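Local structure of activator of Hsp90 ATPase homologue 1/2-like C-terminal domain-containing protein (Mycobacterium smegmatis, 3UID) at residues Asp55-Tyr64 with Gly76-Asp84. The protein is probably a type II toxin, being the structural homologue of a Mycobacterium tuberculosis toxin involved in the hypoxic response, and belongs to the AHA1 family. Sequence-based numbering, arbitrary orientation.
Sequences DLRPGGRVTY and GYWEITAVD
Strand 61-64 runs antiparallel to strand 76-84, their axes 4.5 Å apart at closest approach and V62 and Y64 forming hydrogen-bonded pairs with W78 and G76. W78 N gives a short hydrogen bond of 2.7 Å to V62 O. Beyond R61 the pairing passes into the type II turn R57-G60. There the hydrogen bonds from G59 N to I80 O and from I80 N to G60 O carry it on.

Y64 lays its ring over G76. With chi1 at 57°, CG sits between the backbone N and the carbonyl carbon, and the ring swings across the partner strand. G76 CA makes a CH-pi contact 3.8 Å from the ring centroid. G76, with no side chain, lets the Y64 ring lie directly over its CA. Y64 and W78 also form an offset edge-to-face pair, the edge of Y64 toward the face of the W78 five-membered ring, with planes at 73°, while Y64 OH is hydrogen-bonded to D93 OD1. V62 lies alongside W78, its CG2 4.0 Å from W78 CE3.

R61 and E79 lie side by side on the other face of the sheet, with T63 and Y77. Their salt bridge is one of charges alone: E79 OE2 is 3.2 Å from R61 NH2 but well out of the guanidinium plane. Next to the turn, I80 CB packs 3.3 Å from R57 O, and the I80 and L56 side chains cross at about a right angle, CD1 meeting CD1. V83 CG2 touches P58 CD at 3.7 Å, and R57 NH2 makes a weak hydrogen bond to V83 O.

T81 and A82 form a classic beta bulge opposite S90. This is a beta hairpin, 61-67 with 73-84, with the R57-G60 turn before its first strand continuing the pairing to I80, within the curved antiparallel sheet of the SRPBCC (Bet v 1-like) fold.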
loop_
_atom_site.group_PDB
_atom_site.type_symbol
_atom_site.label_atom_id
_atom_site.label_comp_id
_atom_site.label_asym_id
_atom_site.label_seq_id
_atom_site.Cartn_x
_atom_site.Cartn_y
_atom_site.Cartn_z
ATOM N N ASP A 55 1.601 14.047 -1.354
ATOM C CA ASP A 55 2.328 14.918 -0.447
ATOM C C ASP A 55 2.656 14.069 0.779
ATOM O O ASP A 55 1.827 13.940 1.675
ATOM C CB ASP A 55 1.416 16.083 -0.077
ATOM C CG ASP A 55 2.073 17.098 0.839
ATOM O OD1 ASP A 55 3.289 16.997 1.122
ATOM O OD2 ASP A 55 1.344 18.016 1.261
ATOM N N LEU A 56 3.836 13.449 0.797
ATOM C CA LEU A 56 4.186 12.553 1.910
ATOM C C LEU A 56 4.761 13.317 3.096
ATOM O O LEU A 56 5.974 13.328 3.325
ATOM C CB LEU A 56 5.150 11.454 1.452
ATOM C CG LEU A 56 5.396 10.285 2.413
ATOM C CD1 LEU A 56 4.114 9.572 2.754
ATOM C CD2 LEU A 56 6.413 9.309 1.818
ATOM N N ARG A 57 3.865 13.952 3.843
ATOM C CA ARG A 57 4.224 14.718 5.028
ATOM C C ARG A 57 2.985 14.690 5.908
ATOM O O ARG A 57 1.870 14.531 5.404
ATOM C CB ARG A 57 4.598 16.156 4.650
ATOM C CG ARG A 57 5.600 16.809 5.603
ATOM C CD ARG A 57 6.965 16.101 5.587
ATOM N NE ARG A 57 7.164 15.185 6.714
ATOM C CZ ARG A 57 8.204 15.234 7.541
ATOM N NH1 ARG A 57 9.143 16.155 7.367
ATOM N NH2 ARG A 57 8.312 14.364 8.543
ATOM N N PRO A 58 3.160 14.819 7.227
ATOM C CA PRO A 58 1.979 14.796 8.098
ATOM C C PRO A 58 0.974 15.877 7.701
ATOM O O PRO A 58 1.354 17.034 7.498
ATOM C CB PRO A 58 2.568 15.070 9.484
ATOM C CG PRO A 58 3.971 14.540 9.391
ATOM C CD PRO A 58 4.414 14.886 7.996
ATOM N N GLY A 59 -0.295 15.494 7.585
ATOM C CA GLY A 59 -1.328 16.394 7.110
ATOM C C GLY A 59 -1.491 16.364 5.602
ATOM O O GLY A 59 -2.439 16.927 5.056
ATOM N N GLY A 60 -0.575 15.691 4.918
ATOM C CA GLY A 60 -0.641 15.603 3.473
ATOM C C GLY A 60 -1.642 14.561 3.020
ATOM O O GLY A 60 -2.206 13.832 3.835
ATOM N N ARG A 61 -1.880 14.518 1.716
ATOM C CA ARG A 61 -2.755 13.519 1.123
ATOM C C ARG A 61 -2.081 12.834 -0.052
ATOM O O ARG A 61 -1.273 13.438 -0.770
ATOM C CB ARG A 61 -4.056 14.160 0.641
ATOM C CG ARG A 61 -5.004 14.511 1.736
ATOM C CD ARG A 61 -6.384 14.796 1.177
ATOM N NE ARG A 61 -7.304 15.170 2.245
ATOM C CZ ARG A 61 -8.429 14.525 2.531
ATOM N NH1 ARG A 61 -8.803 13.470 1.812
ATOM N NH2 ARG A 61 -9.194 14.956 3.527
ATOM N N VAL A 62 -2.417 11.564 -0.242
ATOM C CA VAL A 62 -2.120 10.863 -1.486
ATOM C C VAL A 62 -3.447 10.403 -2.058
ATOM O O VAL A 62 -4.245 9.779 -1.358
ATOM C CB VAL A 62 -1.220 9.644 -1.275
ATOM C CG1 VAL A 62 -0.952 8.935 -2.611
ATOM C CG2 VAL A 62 0.087 10.055 -0.601
ATOM N N THR A 63 -3.689 10.705 -3.324
ATOM C CA THR A 63 -4.924 10.251 -3.979
ATOM C C THR A 63 -4.584 9.417 -5.199
ATOM O O THR A 63 -3.620 9.702 -5.894
ATOM C CB THR A 63 -5.841 11.415 -4.368
ATOM O OG1 THR A 63 -5.177 12.276 -5.314
ATOM C CG2 THR A 63 -6.205 12.215 -3.125
ATOM N N TYR A 64 -5.353 8.369 -5.455
ATOM C CA TYR A 64 -4.944 7.410 -6.483
ATOM C C TYR A 64 -6.106 6.684 -7.152
ATOM O O TYR A 64 -7.197 6.536 -6.574
ATOM C CB TYR A 64 -4.010 6.358 -5.870
ATOM C CG TYR A 64 -4.622 5.626 -4.699
ATOM C CD1 TYR A 64 -4.326 6.005 -3.394
ATOM C CD2 TYR A 64 -5.525 4.585 -4.896
ATOM C CE1 TYR A 64 -4.893 5.348 -2.311
ATOM C CE2 TYR A 64 -6.103 3.928 -3.815
ATOM C CZ TYR A 64 -5.771 4.314 -2.529
ATOM O OH TYR A 64 -6.343 3.673 -1.451
ATOM N N GLY A 76 -9.036 5.876 -4.247
ATOM C CA GLY A 76 -8.773 5.854 -2.827
ATOM C C GLY A 76 -7.932 7.047 -2.457
ATOM O O GLY A 76 -7.429 7.771 -3.326
ATOM N N TYR A 77 -7.796 7.277 -1.159
ATOM C CA TYR A 77 -6.969 8.373 -0.692
ATOM C C TYR A 77 -6.324 8.012 0.629
ATOM O O TYR A 77 -6.870 7.242 1.414
ATOM C CB TYR A 77 -7.798 9.660 -0.545
ATOM C CG TYR A 77 -8.956 9.503 0.416
ATOM C CD1 TYR A 77 -8.819 9.833 1.755
ATOM C CD2 TYR A 77 -10.169 8.987 -0.010
ATOM C CE1 TYR A 77 -9.871 9.667 2.645
ATOM C CE2 TYR A 77 -11.221 8.815 0.871
ATOM C CZ TYR A 77 -11.069 9.167 2.193
ATOM O OH TYR A 77 -12.123 9.000 3.067
ATOM N N TRP A 78 -5.146 8.578 0.851
ATOM C CA TRP A 78 -4.458 8.450 2.125
ATOM C C TRP A 78 -4.418 9.825 2.787
ATOM O O TRP A 78 -4.056 10.814 2.142
ATOM C CB TRP A 78 -3.028 7.983 1.905
ATOM C CG TRP A 78 -2.835 6.596 1.369
ATOM C CD1 TRP A 78 -3.788 5.649 1.113
ATOM C CD2 TRP A 78 -1.585 6.006 1.025
ATOM N NE1 TRP A 78 -3.201 4.499 0.647
ATOM C CE2 TRP A 78 -1.847 4.694 0.579
ATOM C CE3 TRP A 78 -0.260 6.456 1.069
ATOM C CZ2 TRP A 78 -0.833 3.836 0.147
ATOM C CZ3 TRP A 78 0.747 5.596 0.652
ATOM C CH2 TRP A 78 0.454 4.298 0.212
ATOM N N GLU A 79 -4.780 9.891 4.069
ATOM C CA GLU A 79 -4.497 11.076 4.880
ATOM C C GLU A 79 -3.284 10.742 5.728
ATOM O O GLU A 79 -3.361 9.903 6.629
ATOM C CB GLU A 79 -5.691 11.453 5.766
ATOM C CG GLU A 79 -6.972 11.748 4.990
ATOM C CD GLU A 79 -8.138 12.150 5.883
ATOM O OE1 GLU A 79 -7.955 12.298 7.112
ATOM O OE2 GLU A 79 -9.249 12.325 5.341
ATOM N N ILE A 80 -2.156 11.380 5.425
ATOM C CA ILE A 80 -0.904 11.082 6.112
ATOM C C ILE A 80 -0.904 11.649 7.528
ATOM O O ILE A 80 -1.154 12.840 7.730
ATOM C CB ILE A 80 0.315 11.622 5.331
ATOM C CG1 ILE A 80 0.250 11.192 3.865
ATOM C CG2 ILE A 80 1.612 11.162 5.973
ATOM C CD1 ILE A 80 0.263 9.704 3.630
ATOM N N THR A 81 -0.629 10.789 8.509
ATOM C CA THR A 81 -0.612 11.234 9.897
ATOM C C THR A 81 0.786 11.330 10.525
ATOM O O THR A 81 0.998 12.124 11.445
ATOM C CB THR A 81 -1.505 10.351 10.780
ATOM O OG1 THR A 81 -1.035 9.003 10.722
ATOM C CG2 THR A 81 -2.960 10.415 10.310
ATOM N N ALA A 82 1.729 10.535 10.032
ATOM C CA ALA A 82 3.094 10.569 10.551
ATOM C C ALA A 82 4.070 10.182 9.461
ATOM O O ALA A 82 3.750 9.343 8.620
ATOM C CB ALA A 82 3.232 9.629 11.742
ATOM N N VAL A 83 5.252 10.797 9.471
ATOM C CA VAL A 83 6.307 10.475 8.519
ATOM C C VAL A 83 7.656 10.461 9.245
ATOM O O VAL A 83 8.052 11.452 9.845
ATOM C CB VAL A 83 6.342 11.494 7.359
ATOM C CG1 VAL A 83 7.474 11.163 6.386
ATOM C CG2 VAL A 83 5.000 11.533 6.637
ATOM N N ASP A 84 8.351 9.328 9.175
ATOM C CA ASP A 84 9.621 9.139 9.858
ATOM C C ASP A 84 10.597 8.498 8.868
ATOM O O ASP A 84 10.861 7.303 8.904
ATOM C CB ASP A 84 9.405 8.269 11.105
ATOM C CG ASP A 84 10.703 7.854 11.775
ATOM O OD1 ASP A 84 11.712 8.579 11.662
ATOM O OD2 ASP A 84 10.702 6.787 12.425
#